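D-glyceraldehyde dehydrogenase (NADP(+)) (Thermoplasma acidophilum, PDB 5IZD) oxidises D-glyceraldehyde to (R)-glycerate with NADP(+) in the non-phosphorylated Entner-Doudoroff pathway, working as a homotetramer built as a dimer of dimers. Local coordinates at residues Trp54-Asn57 against Asp58-Ser61; Ala112-Ala115 against Arg116-Gly120. All blocks are in the same frame, centred on the assembly; numbering follows the deposited sequence.

Contact 1: Trp54-Asn57 against Asp58-Ser61; sequences WAWN and DLGS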
loop_
_atom_site.group_PDB
_atom_site.type_symbol
_atom_site.label_atom_id
_atom_site.label_comp_id
_atom_site.label_asym_id
_atom_site.label_seq_id
_atom_site.Cartn_x
_atom_site.Cartn_y
_atom_site.Cartn_z
ATOM N N TRP A 54 -3.064 -28.249 1.332
ATOM C CA TRP A 54 -3.936 -27.687 2.391
ATOM C C TRP A 54 -3.301 -27.522 3.771
ATOM O O TRP A 54 -3.422 -26.465 4.404
ATOM C CB TRP A 54 -5.308 -28.391 2.465
ATOM C CG TRP A 54 -6.184 -27.848 1.430
ATOM C CD1 TRP A 54 -6.599 -28.467 0.284
ATOM C CD2 TRP A 54 -6.691 -26.496 1.380
ATOM N NE1 TRP A 54 -7.372 -27.587 -0.464
ATOM C CE2 TRP A 54 -7.440 -26.375 0.180
ATOM C CE3 TRP A 54 -6.564 -25.383 2.224
ATOM C CZ2 TRP A 54 -8.084 -25.189 -0.190
ATOM C CZ3 TRP A 54 -7.204 -24.186 1.856
ATOM C CH2 TRP A 54 -7.954 -24.105 0.654
ATOM N N ALA A 55 -2.593 -28.519 4.183
ATOM C CA ALA A 55 -1.826 -28.516 5.436
ATOM C C ALA A 55 -0.631 -27.550 5.440
ATOM O O ALA A 55 -0.272 -27.033 6.509
ATOM C CB ALA A 55 -1.306 -29.938 5.718
ATOM N N TRP A 56 -0.016 -27.299 4.272
ATOM C CA TRP A 56 1.016 -26.243 4.168
ATOM C C TRP A 56 0.349 -24.838 4.212
ATOM O O TRP A 56 0.756 -23.964 4.989
ATOM C CB TRP A 56 1.854 -26.447 2.906
ATOM C CG TRP A 56 3.078 -25.595 2.730
ATOM C CD1 TRP A 56 3.320 -24.741 1.682
ATOM C CD2 TRP A 56 4.212 -25.489 3.588
ATOM N NE1 TRP A 56 4.535 -24.146 1.814
ATOM C CE2 TRP A 56 5.113 -24.582 2.975
ATOM C CE3 TRP A 56 4.575 -26.086 4.797
ATOM C CZ2 TRP A 56 6.341 -24.235 3.532
ATOM C CZ3 TRP A 56 5.824 -25.756 5.350
ATOM C CH2 TRP A 56 6.688 -24.808 4.707
ATOM N N ASN A 57 -0.684 -24.632 3.416
ATOM C CA ASN A 57 -1.466 -23.380 3.534
ATOM C C ASN A 57 -1.845 -23.111 5.029
ATOM O O ASN A 57 -1.593 -22.017 5.596
ATOM C CB ASN A 57 -2.725 -23.447 2.671
ATOM C CG ASN A 57 -3.571 -22.163 2.763
ATOM O OD1 ASN A 57 -3.234 -21.170 2.209
ATOM N ND2 ASN A 57 -4.625 -22.205 3.511
ATOM N N ASP A 58 -2.445 -24.113 5.636
ATOM C CA ASP A 58 -3.010 -24.013 6.988
ATOM C C ASP A 58 -1.980 -23.831 8.152
ATOM O O ASP A 58 -2.387 -23.364 9.212
ATOM C CB ASP A 58 -3.949 -25.236 7.276
ATOM C CG ASP A 58 -5.333 -25.106 6.579
ATOM O OD1 ASP A 58 -5.591 -24.137 5.849
ATOM O OD2 ASP A 58 -6.183 -25.999 6.737
ATOM N N LEU A 59 -0.696 -24.154 7.970
ATOM C CA LEU A 59 0.323 -23.769 8.960
ATOM C C LEU A 59 0.451 -22.266 9.207
ATOM O O LEU A 59 0.889 -21.856 10.273
ATOM C CB LEU A 59 1.728 -24.242 8.527
ATOM C CG LEU A 59 2.210 -25.676 8.666
ATOM C CD1 LEU A 59 3.726 -25.696 8.387
ATOM C CD2 LEU A 59 1.925 -26.203 10.046
ATOM N N GLY A 60 0.151 -21.450 8.196
ATOM C CA GLY A 60 0.363 -20.018 8.264
ATOM C C GLY A 60 1.798 -19.584 7.953
ATOM O O GLY A 60 2.756 -20.365 8.061
ATOM N N SER A 61 1.922 -18.305 7.609
ATOM C CA SER A 61 3.199 -17.770 7.183
ATOM C C SER A 61 4.260 -17.772 8.297
ATOM O O SER A 61 5.437 -18.046 8.008
ATOM C CB SER A 61 3.032 -16.394 6.539
ATOM O OG SER A 61 2.702 -15.410 7.493
#
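Backbone bonds join Trp-54 through Asn-57 to the residues that follow within helix 39-77. Asp-58 N reaches Trp-54 O at 2.8 Å, the shortest of the set, while Leu-59 N meets Ala-55 O at 3.3 Å and holds Trp-56 O only weakly. Gly-60 N closes on Asn-57 O at 3.2 Å, a three-residue step. The phi of Gly-60 is positive (82°), and a CB at these backbone angles would collide with the carbonyl oxygen of the residue before, so glycine suits the position.

Among the polar side chains, Asn-57 ND2 donates to Asp-58 OD1 at 3.2 Å, striking the carboxylate oxygen on its anti side. The Asn-57 CG lies anti to the backbone N (chi1 -180°), which brings the amide across to the Asp-58 carboxylate, the two planes inclined by 55°. The same OD1 comes to the edge of the Trp-54 ring, 4.0 Å from CE3. With an alanine in place of Asn-57, Asp-58 OD1 would probably lose this amide donor and the carboxylate could turn more easily.

The apolar part is small: Leu-59 CD1 rests 3.7 Å from Trp-56 CZ3. That indole makes a cation-pi contact with Arg-64 further along helix 39-77 and packs on Pro-194 and Val-197, in the loop between helix 178-190 and strand 198-200, whereas Trp-54 packs on Glu-426 in helix 418-427 of the second subunit.

Contact 2: Ala112-Ala115 against Arg116-Gly120; sequences AEWA and RKLNG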
loop_
_atom_site.group_PDB
_atom_site.type_symbol
_atom_site.label_atom_id
_atom_site.label_comp_id
_atom_site.label_asym_id
_atom_site.label_seq_id
_atom_site.Cartn_x
_atom_site.Cartn_y
_atom_site.Cartn_z
ATOM N N ALA A 112 11.616 -14.629 3.737
ATOM C CA ALA A 112 11.038 -15.095 4.981
ATOM C C ALA A 112 10.565 -13.953 5.875
ATOM O O ALA A 112 9.547 -14.104 6.552
ATOM C CB ALA A 112 11.980 -16.026 5.721
ATOM N N GLU A 113 11.232 -12.798 5.832
ATOM C CA GLU A 113 10.767 -11.605 6.621
ATOM C C GLU A 113 9.403 -11.023 6.246
ATOM O O GLU A 113 8.838 -10.209 6.999
ATOM C CB GLU A 113 11.813 -10.485 6.612
ATOM C CG GLU A 113 13.154 -10.823 7.337
ATOM C CD GLU A 113 14.266 -9.827 7.039
ATOM O OE1 GLU A 113 14.159 -9.171 5.986
ATOM O OE2 GLU A 113 15.236 -9.645 7.822
ATOM N N TRP A 114 8.842 -11.485 5.152
ATOM C CA TRP A 114 7.527 -11.077 4.720
ATOM C C TRP A 114 6.398 -11.785 5.472
ATOM O O TRP A 114 5.258 -11.531 5.222
ATOM C CB TRP A 114 7.358 -11.219 3.232
ATOM C CG TRP A 114 7.900 -10.102 2.488
ATOM C CD1 TRP A 114 8.966 -10.118 1.715
ATOM C CD2 TRP A 114 7.362 -8.782 2.406
ATOM N NE1 TRP A 114 9.170 -8.914 1.156
ATOM C CE2 TRP A 114 8.193 -8.060 1.573
ATOM C CE3 TRP A 114 6.266 -8.144 2.973
ATOM C CZ2 TRP A 114 7.965 -6.733 1.273
ATOM C CZ3 TRP A 114 6.058 -6.831 2.687
ATOM C CH2 TRP A 114 6.893 -6.139 1.854
ATOM N N ALA A 115 6.740 -12.666 6.394
ATOM C CA ALA A 115 5.749 -13.364 7.184
ATOM C C ALA A 115 4.743 -12.392 7.879
ATOM O O ALA A 115 5.119 -11.386 8.451
ATOM C CB ALA A 115 6.420 -14.279 8.202
ATOM N N ARG A 116 3.469 -12.735 7.779
ATOM C CA ARG A 116 2.346 -11.967 8.329
ATOM C C ARG A 116 2.354 -10.458 8.016
ATOM O O ARG A 116 1.933 -9.655 8.795
ATOM C CB ARG A 116 2.122 -12.268 9.813
ATOM C CG ARG A 116 3.243 -11.905 10.742
ATOM C CD ARG A 116 2.999 -12.378 12.163
ATOM N NE ARG A 116 4.230 -12.364 12.912
ATOM C CZ ARG A 116 4.348 -12.259 14.221
ATOM N NH1 ARG A 116 3.296 -12.140 15.012
ATOM N NH2 ARG A 116 5.544 -12.285 14.735
ATOM N N LYS A 117 2.846 -10.125 6.840
ATOM C CA LYS A 117 2.932 -8.758 6.374
ATOM C C LYS A 117 2.339 -8.525 4.983
ATOM O O LYS A 117 2.286 -7.420 4.551
ATOM C CB LYS A 117 4.373 -8.287 6.385
ATOM C CG LYS A 117 4.970 -8.075 7.749
ATOM C CD LYS A 117 6.433 -7.732 7.620
ATOM C CE LYS A 117 7.252 -8.037 8.853
ATOM N NZ LYS A 117 7.252 -9.473 9.177
ATOM N N LEU A 118 1.916 -9.559 4.286
ATOM C CA LEU A 118 1.337 -9.413 2.951
ATOM C C LEU A 118 -0.178 -9.430 3.096
ATOM O O LEU A 118 -0.837 -10.402 2.851
ATOM C CB LEU A 118 1.825 -10.506 2.017
ATOM C CG LEU A 118 3.321 -10.418 1.683
ATOM C CD1 LEU A 118 3.785 -11.676 0.994
ATOM C CD2 LEU A 118 3.651 -9.196 0.870
ATOM N N ASN A 119 -0.698 -8.292 3.507
ATOM C CA ASN A 119 -2.092 -8.170 3.858
ATOM C C ASN A 119 -3.035 -8.188 2.660
ATOM O O ASN A 119 -2.716 -7.701 1.610
ATOM C CB ASN A 119 -2.289 -6.825 4.635
ATOM C CG ASN A 119 -1.849 -5.557 3.833
ATOM O OD1 ASN A 119 -0.674 -5.080 3.926
ATOM N ND2 ASN A 119 -2.833 -4.922 3.114
ATOM N N GLY A 120 -4.244 -8.692 2.890
ATOM C CA GLY A 120 -5.385 -8.453 2.021
ATOM C C GLY A 120 -6.023 -7.074 2.327
ATOM O O GLY A 120 -5.425 -6.229 3.053
#
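A type I beta turn from Ala-112 to Ala-115 opens the loop between helix 94-112 and strand 120-124; Lys-117 folds back over this turn. Its NZ donates to two main-chain carbonyls, Glu-113 O at 2.8 Å and Ala-115 O at 3.0 Å. The ammonium lies in the carbonyl plane of Ala-115 but is tilted 25° from that of Glu-113. The chain runs nearly extended until it bends at its last torsion (chi4 62°), which turns NZ onto both oxygens. A salt bridge to Glu-113 of the fourth subunit gives NZ a third partner, and the reciprocal pair binds Glu-113 here to Lys-117 of that subunit, so the buried charges are matched across the interface.

The backbone closes the next step of the loop with Lys-117 N donating to Trp-114 O at 3.2 Å. Within this step, Arg-116 sends its side chain away to a salt bridge with Asp-106 of the fourth subunit. Its main chain takes a left-handed conformation (phi 48°), which reverses the path between the turn and Lys-117.

On the apolar side, the indole of Trp-114 and the side chain of Leu-118 cross at about a right angle, and both also pack on Ile-464 of helix 460-465. The Lys-117 CB approaches the same indole, 3.9 Å from Trp-114 CE3. Leu-118 CD2 comes over one face of the ring, offset toward its rim, 3.5 Å from Trp-114 CE3.

How the contacts relate
Contact 1 is a surface contact within helix 39-77, while contact 2 is largely buried in the loop between helix 94-112 and strand 120-124. Their centres lie about 14 Å apart, and they meet directly where Ser-61 OG sits 2.8 Å from Arg-116 N, a probable hydrogen bond. Ser-61 OG is also hydrogen-bonded to Glu-124 OE2 of the third subunit, which contact 2 touches as well, through Asn-119 and Gly-120. The chemistry follows the setting: residues 54-61 rely on short-range backbone bonds and one amide-carboxylate pair, whereas residues 112-120 bury a lysine ammonium among carbonyls and a carboxylate of the fourth subunit.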